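Local coordinates for protein phytase (Debaryomyces castellii, PDB 2GFI) that probably hydrolyses phytate (myo-inositol hexakisphosphate), releasing phosphate from its 3-position as a member of the histidine acid phosphatase family, at residues 33-42 and 256-264; 68-76 and 126-136. All blocks are in the same frame, centred on the assembly; numbering follows the deposited sequence.

Contact 1 of 2, residues 33-42 and 256-264; sequences IIRFLGGAAP and FGYCAYELN
Ile-33 starts the contact lightly, its CG2 branch lying 4.2 Å from CD2 of Leu-263. Much of the apolar packing is carried by Leu-37, whose two methyls part over the helix. CD1 of Leu-37 settles 3.8 Å from SG of Cys-259 and also meets the methyl of Ala-260, while its CD2 stops 3.6 Å from O of Phe-256. A chi1 of -66°, which sets CG opposite the carbonyl carbon, brings both branches round to the helix. From Leu-37 the chain reverses through a type I' beta turn, with Gly-38 and Gly-39 at its two positive-phi positions; a CB on Gly-39 would jam against O of Gly-38. The turn delivers Ala-40, whose CB sits 3.6 Å from CB of Ala-260 and 3.5 Å from CE2 of Tyr-261. Its carbonyl oxygen stands over one face of the Tyr-261 ring, displaced toward the rim, and accepts a hydrogen bond from ND2 of Asn-264 (2.7 Å from Ala-40 O). The donor approaches nearly along the C=O axis (162°), although the hydrogen bond is bent at the hydrogen (145°) and the oxygen is tilted from the amide plane. Both atoms are shared: Gln-371 NE2 also donates to this oxygen, and the same amide nitrogen also reaches O of Arg-73. Ala-41 adds its methyl against Ala-260 and Leu-263. Pro-42 crosses Leu-263 at about a right angle, its CD 3.6 Å from CD2 of Leu-263. Helix 249-266 thus receives the loop leading toward strand 59-69, and is itself tied by the Cys-259 to Cys-272 disulfide. Ile-33 also packs on Phe-280 of helix 277-295, and Phe-256 reaches helix 229-241, within the helical part of the fold.

Contact 2 of 2, residues 68-76 and 126-136; sequences SRHGERYPS and NSDSIYAGTTD
Glu-72 and Gly-133 bring together the histidine acid phosphatase signature RHGxRxP (Arg-69 to Pro-75) and the start of helix 133-148. One group of contacts is between backbones. Gly-133 CA lies 3.1 Å from O of Glu-72 in a CA-H...O contact (142° at the hydrogen) and 3.7 Å from C of Gly-71. A CB on Gly-133 would strike Glu-72 O, and one on Gly-71 would strike Gly-133 O.

The acids form another. The Glu-72 chain bends at chi2 (86°) and wraps over O of Tyr-131, with CG 3.2 Å from that oxygen. OE1 of Glu-72 then comes 2.6 Å from OD2 of Asp-136, the carboxylate planes 75° apart. Each acid also has an outside partner: Glu-72 OE2 accepts from Tyr-43 N, and Asp-136 OD1 forms a salt bridge with Arg-374. With an alanine in place of Glu-72, Tyr-43 N would probably lose this acceptor and a gap would open beside Tyr-131 O.

ND1 of His-70, the predicted nucleophile, donates almost straight to O of Gly-71 at 2.7 Å, fixing the ring's rotation. The side-chain amide of Asn-126, held by Glu-121 O and Ser-123 N, has its plane almost perpendicular to that of the Tyr-74 ring. Tyr-74 OH donates a hydrogen bond to Asn-126 O, which lies in the ring plane, at 2.4 Å, a length too short to be taken literally.

In the fold
Contact 2 is nested in the loop that contact 1 closes: the segments come in the order 33-42, 68-76, 126-136, 256-264, and the two contact centres lie about 12 Å apart. They touch directly. Gly-39 O is 2.8 Å from NH1 of Arg-69, a probable hydrogen bond, while NH2 of the same arginine forms a salt bridge with Asp-333, the predicted proton donor. Helix 249-266 serves both contacts, since Leu-263 also packs on Tyr-131. The nearest side-chain atoms of Tyr-261 and His-70 are about 6 Å apart, consistent with contact 1 lining one side of the active site. Gln-25 of the second subunit packs on both Pro-42 and Glu-72.

Contact 1 of 2, residues 33-42 and 256-264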
loop_
_atom_site.group_PDB
_atom_site.type_symbol
_atom_site.label_atom_id
_atom_site.label_comp_id
_atom_site.label_asym_id
_atom_site.label_seq_id
_atom_site.Cartn_x
_atom_site.Cartn_y
_atom_site.Cartn_z
ATOM N N ILE A 33 -1.109 10.257 11.631
ATOM C CA ILE A 33 -1.760 11.018 12.706
ATOM C C ILE A 33 -1.256 10.527 14.085
ATOM O O ILE A 33 -0.977 11.328 14.987
ATOM C CB ILE A 33 -3.343 10.900 12.500
ATOM C CG1 ILE A 33 -4.205 11.901 13.308
ATOM C CG2 ILE A 33 -3.859 9.541 12.803
ATOM C CD1 ILE A 33 -3.462 13.064 13.759
ATOM N N ILE A 34 -1.112 9.204 14.235
ATOM C CA ILE A 34 -0.599 8.640 15.462
ATOM C C ILE A 34 0.684 9.320 15.937
ATOM O O ILE A 34 0.854 9.535 17.150
ATOM C CB ILE A 34 -0.392 7.130 15.337
ATOM C CG1 ILE A 34 -1.717 6.458 15.015
ATOM C CG2 ILE A 34 0.184 6.561 16.633
ATOM C CD1 ILE A 34 -1.610 4.982 14.754
ATOM N N ARG A 35 1.569 9.667 15.007
ATOM C CA ARG A 35 2.866 10.173 15.399
ATOM C C ARG A 35 2.754 11.561 16.026
ATOM O O ARG A 35 3.704 12.016 16.647
ATOM C CB ARG A 35 3.925 10.094 14.253
ATOM C CG ARG A 35 4.320 8.627 13.941
ATOM C CD ARG A 35 5.836 8.266 13.780
ATOM N NE ARG A 35 6.009 6.882 13.261
ATOM C CZ ARG A 35 5.580 6.526 12.017
ATOM N NH1 ARG A 35 4.986 7.456 11.236
ATOM N NH2 ARG A 35 5.731 5.280 11.536
ATOM N N PHE A 36 1.584 12.199 15.890
ATOM C CA PHE A 36 1.373 13.544 16.437
ATOM C C PHE A 36 0.486 13.562 17.652
ATOM O O PHE A 36 0.220 14.650 18.215
ATOM C CB PHE A 36 0.826 14.489 15.370
ATOM C CG PHE A 36 1.639 14.477 14.127
ATOM C CD1 PHE A 36 2.994 14.776 14.181
ATOM C CD2 PHE A 36 1.079 14.086 12.925
ATOM C CE1 PHE A 36 3.776 14.708 13.053
ATOM C CE2 PHE A 36 1.866 14.029 11.773
ATOM C CZ PHE A 36 3.211 14.325 11.842
ATOM N N LEU A 37 0.033 12.370 18.061
ATOM C CA LEU A 37 -0.947 12.282 19.164
ATOM C C LEU A 37 -0.329 11.900 20.496
ATOM O O LEU A 37 -1.041 11.548 21.423
ATOM C CB LEU A 37 -2.143 11.398 18.801
ATOM C CG LEU A 37 -2.963 12.028 17.669
ATOM C CD1 LEU A 37 -4.043 11.073 17.162
ATOM C CD2 LEU A 37 -3.541 13.338 18.136
ATOM N N GLY A 38 1.002 11.981 20.572
ATOM C CA GLY A 38 1.703 11.913 21.858
ATOM C C GLY A 38 1.704 10.562 22.572
ATOM O O GLY A 38 1.888 10.514 23.771
ATOM N N GLY A 39 1.505 9.464 21.837
ATOM C CA GLY A 39 1.410 8.141 22.464
ATOM C C GLY A 39 0.008 7.756 22.902
ATOM O O GLY A 39 -0.200 6.665 23.418
ATOM N N ALA A 40 -0.974 8.615 22.679
ATOM C CA ALA A 40 -2.336 8.340 23.136
ATOM C C ALA A 40 -3.093 7.493 22.139
ATOM O O ALA A 40 -4.016 6.754 22.505
ATOM C CB ALA A 40 -3.096 9.660 23.372
ATOM N N ALA A 41 -2.738 7.651 20.865
ATOM C CA ALA A 41 -3.458 7.038 19.771
ATOM C C ALA A 41 -2.945 5.576 19.609
ATOM O O ALA A 41 -2.120 5.136 20.418
ATOM C CB ALA A 41 -3.285 7.878 18.500
ATOM N N PRO A 42 -3.429 4.811 18.622
ATOM C CA PRO A 42 -3.013 3.416 18.499
ATOM C C PRO A 42 -1.494 3.188 18.346
ATOM O O PRO A 42 -0.725 4.129 18.056
ATOM C CB PRO A 42 -3.805 2.907 17.280
ATOM C CG PRO A 42 -5.056 3.788 17.293
ATOM C CD PRO A 42 -4.464 5.153 17.630
ATOM N N PHE A 256 -7.199 17.274 20.974
ATOM C CA PHE A 256 -6.165 16.353 20.437
ATOM C C PHE A 256 -6.213 15.005 21.088
ATOM O O PHE A 256 -6.261 14.005 20.377
ATOM C CB PHE A 256 -4.738 16.904 20.548
ATOM C CG PHE A 256 -4.477 18.038 19.652
ATOM C CD1 PHE A 256 -4.137 17.819 18.321
ATOM C CD2 PHE A 256 -4.575 19.350 20.131
ATOM C CE1 PHE A 256 -3.881 18.914 17.473
ATOM C CE2 PHE A 256 -4.327 20.429 19.316
ATOM C CZ PHE A 256 -3.974 20.217 17.975
ATOM N N GLY A 257 -6.222 14.966 22.423
ATOM C CA GLY A 257 -6.394 13.694 23.143
ATOM C C GLY A 257 -7.756 13.066 22.828
ATOM O O GLY A 257 -7.895 11.844 22.659
ATOM N N TYR A 258 -8.779 13.895 22.744
ATOM C CA TYR A 258 -10.109 13.419 22.435
ATOM C C TYR A 258 -10.057 12.668 21.092
ATOM O O TYR A 258 -10.559 11.555 20.974
ATOM C CB TYR A 258 -11.029 14.655 22.373
ATOM C CG TYR A 258 -12.508 14.374 22.309
ATOM C CD1 TYR A 258 -13.380 14.873 23.302
ATOM C CD2 TYR A 258 -13.062 13.633 21.248
ATOM C CE1 TYR A 258 -14.746 14.647 23.238
ATOM C CE2 TYR A 258 -14.413 13.412 21.178
ATOM C CZ TYR A 258 -15.257 13.918 22.175
ATOM O OH TYR A 258 -16.615 13.660 22.103
ATOM N N CYS A 259 -9.455 13.306 20.081
ATOM C CA CYS A 259 -9.191 12.691 18.790
ATOM C C CYS A 259 -8.468 11.325 18.959
ATOM O O CYS A 259 -8.930 10.295 18.467
ATOM C CB CYS A 259 -8.348 13.663 17.937
ATOM S SG CYS A 259 -7.307 12.909 16.676
ATOM N N ALA A 260 -7.351 11.343 19.692
ATOM C CA ALA A 260 -6.545 10.131 19.903
ATOM C C ALA A 260 -7.372 9.051 20.549
ATOM O O ALA A 260 -7.380 7.929 20.079
ATOM C CB ALA A 260 -5.320 10.440 20.704
ATOM N N TYR A 261 -8.095 9.405 21.616
ATOM C CA TYR A 261 -8.978 8.457 22.279
ATOM C C TYR A 261 -10.192 8.009 21.526
ATOM O O TYR A 261 -10.527 6.852 21.605
ATOM C CB TYR A 261 -9.275 8.882 23.728
ATOM C CG TYR A 261 -8.018 8.654 24.488
ATOM C CD1 TYR A 261 -7.649 7.368 24.840
ATOM C CD2 TYR A 261 -7.145 9.700 24.744
ATOM C CE1 TYR A 261 -6.469 7.122 25.479
ATOM C CE2 TYR A 261 -5.944 9.465 25.407
ATOM C CZ TYR A 261 -5.625 8.160 25.764
ATOM O OH TYR A 261 -4.444 7.893 26.393
ATOM N N GLU A 262 -10.864 8.894 20.796
ATOM C CA GLU A 262 -12.001 8.462 20.005
ATOM C C GLU A 262 -11.564 7.522 18.872
ATOM O O GLU A 262 -12.280 6.558 18.508
ATOM C CB GLU A 262 -12.717 9.671 19.401
ATOM C CG GLU A 262 -14.034 9.284 18.745
ATOM C CD GLU A 262 -14.872 10.499 18.421
ATOM O OE1 GLU A 262 -14.338 11.457 17.819
ATOM O OE2 GLU A 262 -16.068 10.495 18.775
ATOM N N LEU A 263 -10.395 7.824 18.304
ATOM C CA LEU A 263 -9.747 6.915 17.370
ATOM C C LEU A 263 -9.531 5.521 18.012
ATOM O O LEU A 263 -9.990 4.516 17.464
ATOM C CB LEU A 263 -8.424 7.535 16.874
ATOM C CG LEU A 263 -7.545 6.716 15.915
ATOM C CD1 LEU A 263 -8.267 6.398 14.604
ATOM C CD2 LEU A 263 -6.302 7.550 15.609
ATOM N N ASN A 264 -8.889 5.470 19.183
ATOM C CA ASN A 264 -8.739 4.210 19.922
ATOM C C ASN A 264 -10.080 3.519 20.122
ATOM O O ASN A 264 -10.248 2.337 19.834
ATOM C CB ASN A 264 -8.154 4.457 21.315
ATOM C CG ASN A 264 -6.729 4.826 21.284
ATOM O OD1 ASN A 264 -6.108 4.832 20.226
ATOM N ND2 ASN A 264 -6.176 5.130 22.449
#

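Contact 2 of 2, residues 68-76 and 126-136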
loop_
_atom_site.group_PDB
_atom_site.type_symbol
_atom_site.label_atom_id
_atom_site.label_comp_id
_atom_site.label_asym_id
_atom_site.label_seq_id
_atom_site.Cartn_x
_atom_site.Cartn_y
_atom_site.Cartn_z
ATOM N N SER A 68 6.849 -3.910 27.914
ATOM C CA SER A 68 5.691 -3.546 27.149
ATOM C C SER A 68 4.791 -2.578 27.939
ATOM O O SER A 68 4.616 -2.728 29.160
ATOM C CB SER A 68 4.936 -4.800 26.781
ATOM O OG SER A 68 3.739 -4.457 26.146
ATOM N N ARG A 69 4.279 -1.564 27.248
ATOM C CA ARG A 69 3.230 -0.704 27.772
ATOM C C ARG A 69 1.929 -1.509 27.685
ATOM O O ARG A 69 1.867 -2.533 26.977
ATOM C CB ARG A 69 3.126 0.539 26.897
ATOM C CG ARG A 69 2.258 1.596 27.440
ATOM C CD ARG A 69 2.024 2.724 26.485
ATOM N NE ARG A 69 1.116 3.700 27.060
ATOM C CZ ARG A 69 0.755 4.817 26.462
ATOM N NH1 ARG A 69 1.218 5.111 25.260
ATOM N NH2 ARG A 69 -0.073 5.651 27.063
ATOM N N HIS A 70 0.899 -1.084 28.412
ATOM C CA HIS A 70 -0.437 -1.622 28.170
ATOM C C HIS A 70 -0.799 -1.293 26.716
ATOM O O HIS A 70 -0.193 -0.369 26.120
ATOM C CB HIS A 70 -1.455 -0.983 29.108
ATOM C CG HIS A 70 -1.458 0.519 29.066
ATOM N ND1 HIS A 70 -2.056 1.243 28.051
ATOM C CD2 HIS A 70 -0.930 1.428 29.919
ATOM C CE1 HIS A 70 -1.875 2.532 28.270
ATOM N NE2 HIS A 70 -1.221 2.674 29.417
ATOM N N GLY A 71 -1.773 -2.006 26.136
ATOM C CA GLY A 71 -2.251 -1.630 24.796
ATOM C C GLY A 71 -3.149 -0.388 24.820
ATOM O O GLY A 71 -3.365 0.210 25.883
ATOM N N GLU A 72 -3.685 -0.032 23.649
ATOM C CA GLU A 72 -4.637 1.043 23.502
ATOM C C GLU A 72 -5.726 0.946 24.569
ATOM O O GLU A 72 -6.172 -0.138 24.924
ATOM C CB GLU A 72 -5.266 1.031 22.106
ATOM C CG GLU A 72 -4.309 1.374 20.959
ATOM C CD GLU A 72 -3.503 0.186 20.407
ATOM O OE1 GLU A 72 -3.249 -0.809 21.114
ATOM O OE2 GLU A 72 -3.099 0.241 19.235
ATOM N N ARG A 73 -6.153 2.092 25.057
ATOM C CA ARG A 73 -7.114 2.157 26.120
ATOM C C ARG A 73 -8.104 3.277 25.883
ATOM O O ARG A 73 -7.935 4.130 24.987
ATOM C CB ARG A 73 -6.394 2.340 27.463
ATOM C CG ARG A 73 -5.330 3.452 27.475
ATOM C CD ARG A 73 -5.175 3.981 28.853
ATOM N NE ARG A 73 -4.177 5.013 29.031
ATOM C CZ ARG A 73 -4.467 6.306 29.002
ATOM N NH1 ARG A 73 -5.695 6.708 28.762
ATOM N NH2 ARG A 73 -3.532 7.198 29.201
ATOM N N TYR A 74 -9.177 3.225 26.670
ATOM C CA TYR A 74 -10.055 4.335 26.899
ATOM C C TYR A 74 -9.269 5.415 27.620
ATOM O O TYR A 74 -8.185 5.155 28.168
ATOM C CB TYR A 74 -11.221 3.897 27.784
ATOM C CG TYR A 74 -12.349 3.273 27.008
ATOM C CD1 TYR A 74 -13.430 4.045 26.578
ATOM C CD2 TYR A 74 -12.331 1.906 26.691
ATOM C CE1 TYR A 74 -14.491 3.457 25.854
ATOM C CE2 TYR A 74 -13.359 1.325 25.964
ATOM C CZ TYR A 74 -14.426 2.098 25.551
ATOM O OH TYR A 74 -15.429 1.507 24.822
ATOM N N PRO A 75 -9.813 6.630 27.635
ATOM C CA PRO A 75 -9.170 7.711 28.360
ATOM C C PRO A 75 -9.056 7.350 29.836
ATOM O O PRO A 75 -9.830 6.542 30.353
ATOM C CB PRO A 75 -10.111 8.895 28.147
ATOM C CG PRO A 75 -10.930 8.535 26.937
ATOM C CD PRO A 75 -11.038 7.053 26.941
ATOM N N SER A 76 -8.060 7.924 30.494
ATOM C CA SER A 76 -7.970 7.824 31.925
ATOM C C SER A 76 -9.148 8.597 32.487
ATOM O O SER A 76 -9.921 9.260 31.748
ATOM C CB SER A 76 -6.675 8.449 32.406
ATOM O OG SER A 76 -6.719 9.826 32.093
ATOM N N ASN A 126 -15.520 -4.253 24.696
ATOM C CA ASN A 126 -15.998 -2.940 25.087
ATOM C C ASN A 126 -15.858 -1.881 23.975
ATOM O O ASN A 126 -16.077 -0.667 24.194
ATOM C CB ASN A 126 -15.324 -2.510 26.402
ATOM C CG ASN A 126 -13.831 -2.197 26.230
ATOM O OD1 ASN A 126 -13.380 -1.989 25.114
ATOM N ND2 ASN A 126 -13.065 -2.167 27.334
ATOM N N SER A 127 -15.543 -2.352 22.771
ATOM C CA SER A 127 -15.100 -1.495 21.708
ATOM C C SER A 127 -15.273 -2.159 20.353
ATOM O O SER A 127 -15.083 -3.368 20.233
ATOM C CB SER A 127 -13.619 -1.206 21.915
ATOM O OG SER A 127 -13.166 -0.280 20.960
ATOM N N ASP A 128 -15.611 -1.377 19.327
ATOM C CA ASP A 128 -15.714 -1.933 17.974
ATOM C C ASP A 128 -14.523 -1.491 17.102
ATOM O O ASP A 128 -14.534 -1.591 15.884
ATOM C CB ASP A 128 -17.076 -1.602 17.354
ATOM C CG ASP A 128 -17.111 -0.246 16.756
ATOM O OD1 ASP A 128 -16.210 0.579 17.043
ATOM O OD2 ASP A 128 -18.006 0.103 15.956
ATOM N N SER A 129 -13.481 -1.026 17.772
ATOM C CA SER A 129 -12.306 -0.520 17.123
ATOM C C SER A 129 -11.328 -1.636 16.771
ATOM O O SER A 129 -10.992 -2.472 17.595
ATOM C CB SER A 129 -11.607 0.439 18.057
ATOM O OG SER A 129 -10.527 1.010 17.390
ATOM N N ILE A 130 -10.854 -1.645 15.538
ATOM C CA ILE A 130 -9.749 -2.550 15.175
ATOM C C ILE A 130 -8.487 -2.256 15.987
ATOM O O ILE A 130 -7.624 -3.109 16.094
ATOM C CB ILE A 130 -9.476 -2.503 13.643
ATOM C CG1 ILE A 130 -8.890 -1.143 13.233
ATOM C CG2 ILE A 130 -10.763 -2.822 12.887
ATOM C CD1 ILE A 130 -8.294 -1.146 11.870
ATOM N N TYR A 131 -8.390 -1.039 16.530
ATOM C CA TYR A 131 -7.219 -0.595 17.277
ATOM C C TYR A 131 -7.262 -1.006 18.764
ATOM O O TYR A 131 -6.502 -0.505 19.579
ATOM C CB TYR A 131 -7.077 0.913 17.143
ATOM C CG TYR A 131 -6.890 1.324 15.696
ATOM C CD1 TYR A 131 -5.761 0.902 14.967
ATOM C CD2 TYR A 131 -7.826 2.148 15.068
ATOM C CE1 TYR A 131 -5.589 1.278 13.677
ATOM C CE2 TYR A 131 -7.677 2.511 13.793
ATOM C CZ TYR A 131 -6.560 2.087 13.074
ATOM O OH TYR A 131 -6.451 2.465 11.741
ATOM N N ALA A 132 -8.135 -1.938 19.097
ATOM C CA ALA A 132 -8.294 -2.366 20.472
ATOM C C ALA A 132 -6.967 -2.781 21.077
ATOM O O ALA A 132 -6.113 -3.375 20.418
ATOM C CB ALA A 132 -9.333 -3.479 20.567
ATOM N N GLY A 133 -6.782 -2.384 22.329
ATOM C CA GLY A 133 -5.538 -2.586 23.054
ATOM C C GLY A 133 -5.295 -4.054 23.283
ATOM O O GLY A 133 -4.145 -4.503 23.267
ATOM N N THR A 134 -6.366 -4.820 23.478
ATOM C CA THR A 134 -6.181 -6.207 23.840
ATOM C C THR A 134 -5.793 -6.992 22.592
ATOM O O THR A 134 -4.998 -7.916 22.669
ATOM C CB THR A 134 -7.424 -6.807 24.458
ATOM O OG1 THR A 134 -8.507 -6.666 23.530
ATOM C CG2 THR A 134 -7.848 -6.052 25.709
ATOM N N THR A 135 -6.392 -6.627 21.465
ATOM C CA THR A 135 -6.088 -7.193 20.154
ATOM C C THR A 135 -4.625 -6.967 19.819
ATOM O O THR A 135 -3.908 -7.897 19.429
ATOM C CB THR A 135 -7.011 -6.569 19.119
ATOM O OG1 THR A 135 -8.360 -6.933 19.428
ATOM C CG2 THR A 135 -6.777 -7.136 17.752
ATOM N N ASP A 136 -4.182 -5.739 20.024
ATOM C CA ASP A 136 -2.805 -5.350 19.839
ATOM C C ASP A 136 -1.877 -6.221 20.687
ATOM O O ASP A 136 -0.872 -6.703 20.177
ATOM C CB ASP A 136 -2.723 -3.886 20.245
ATOM C CG ASP A 136 -1.316 -3.336 20.263
ATOM O OD1 ASP A 136 -0.372 -4.057 19.945
ATOM O OD2 ASP A 136 -1.056 -2.166 20.596
#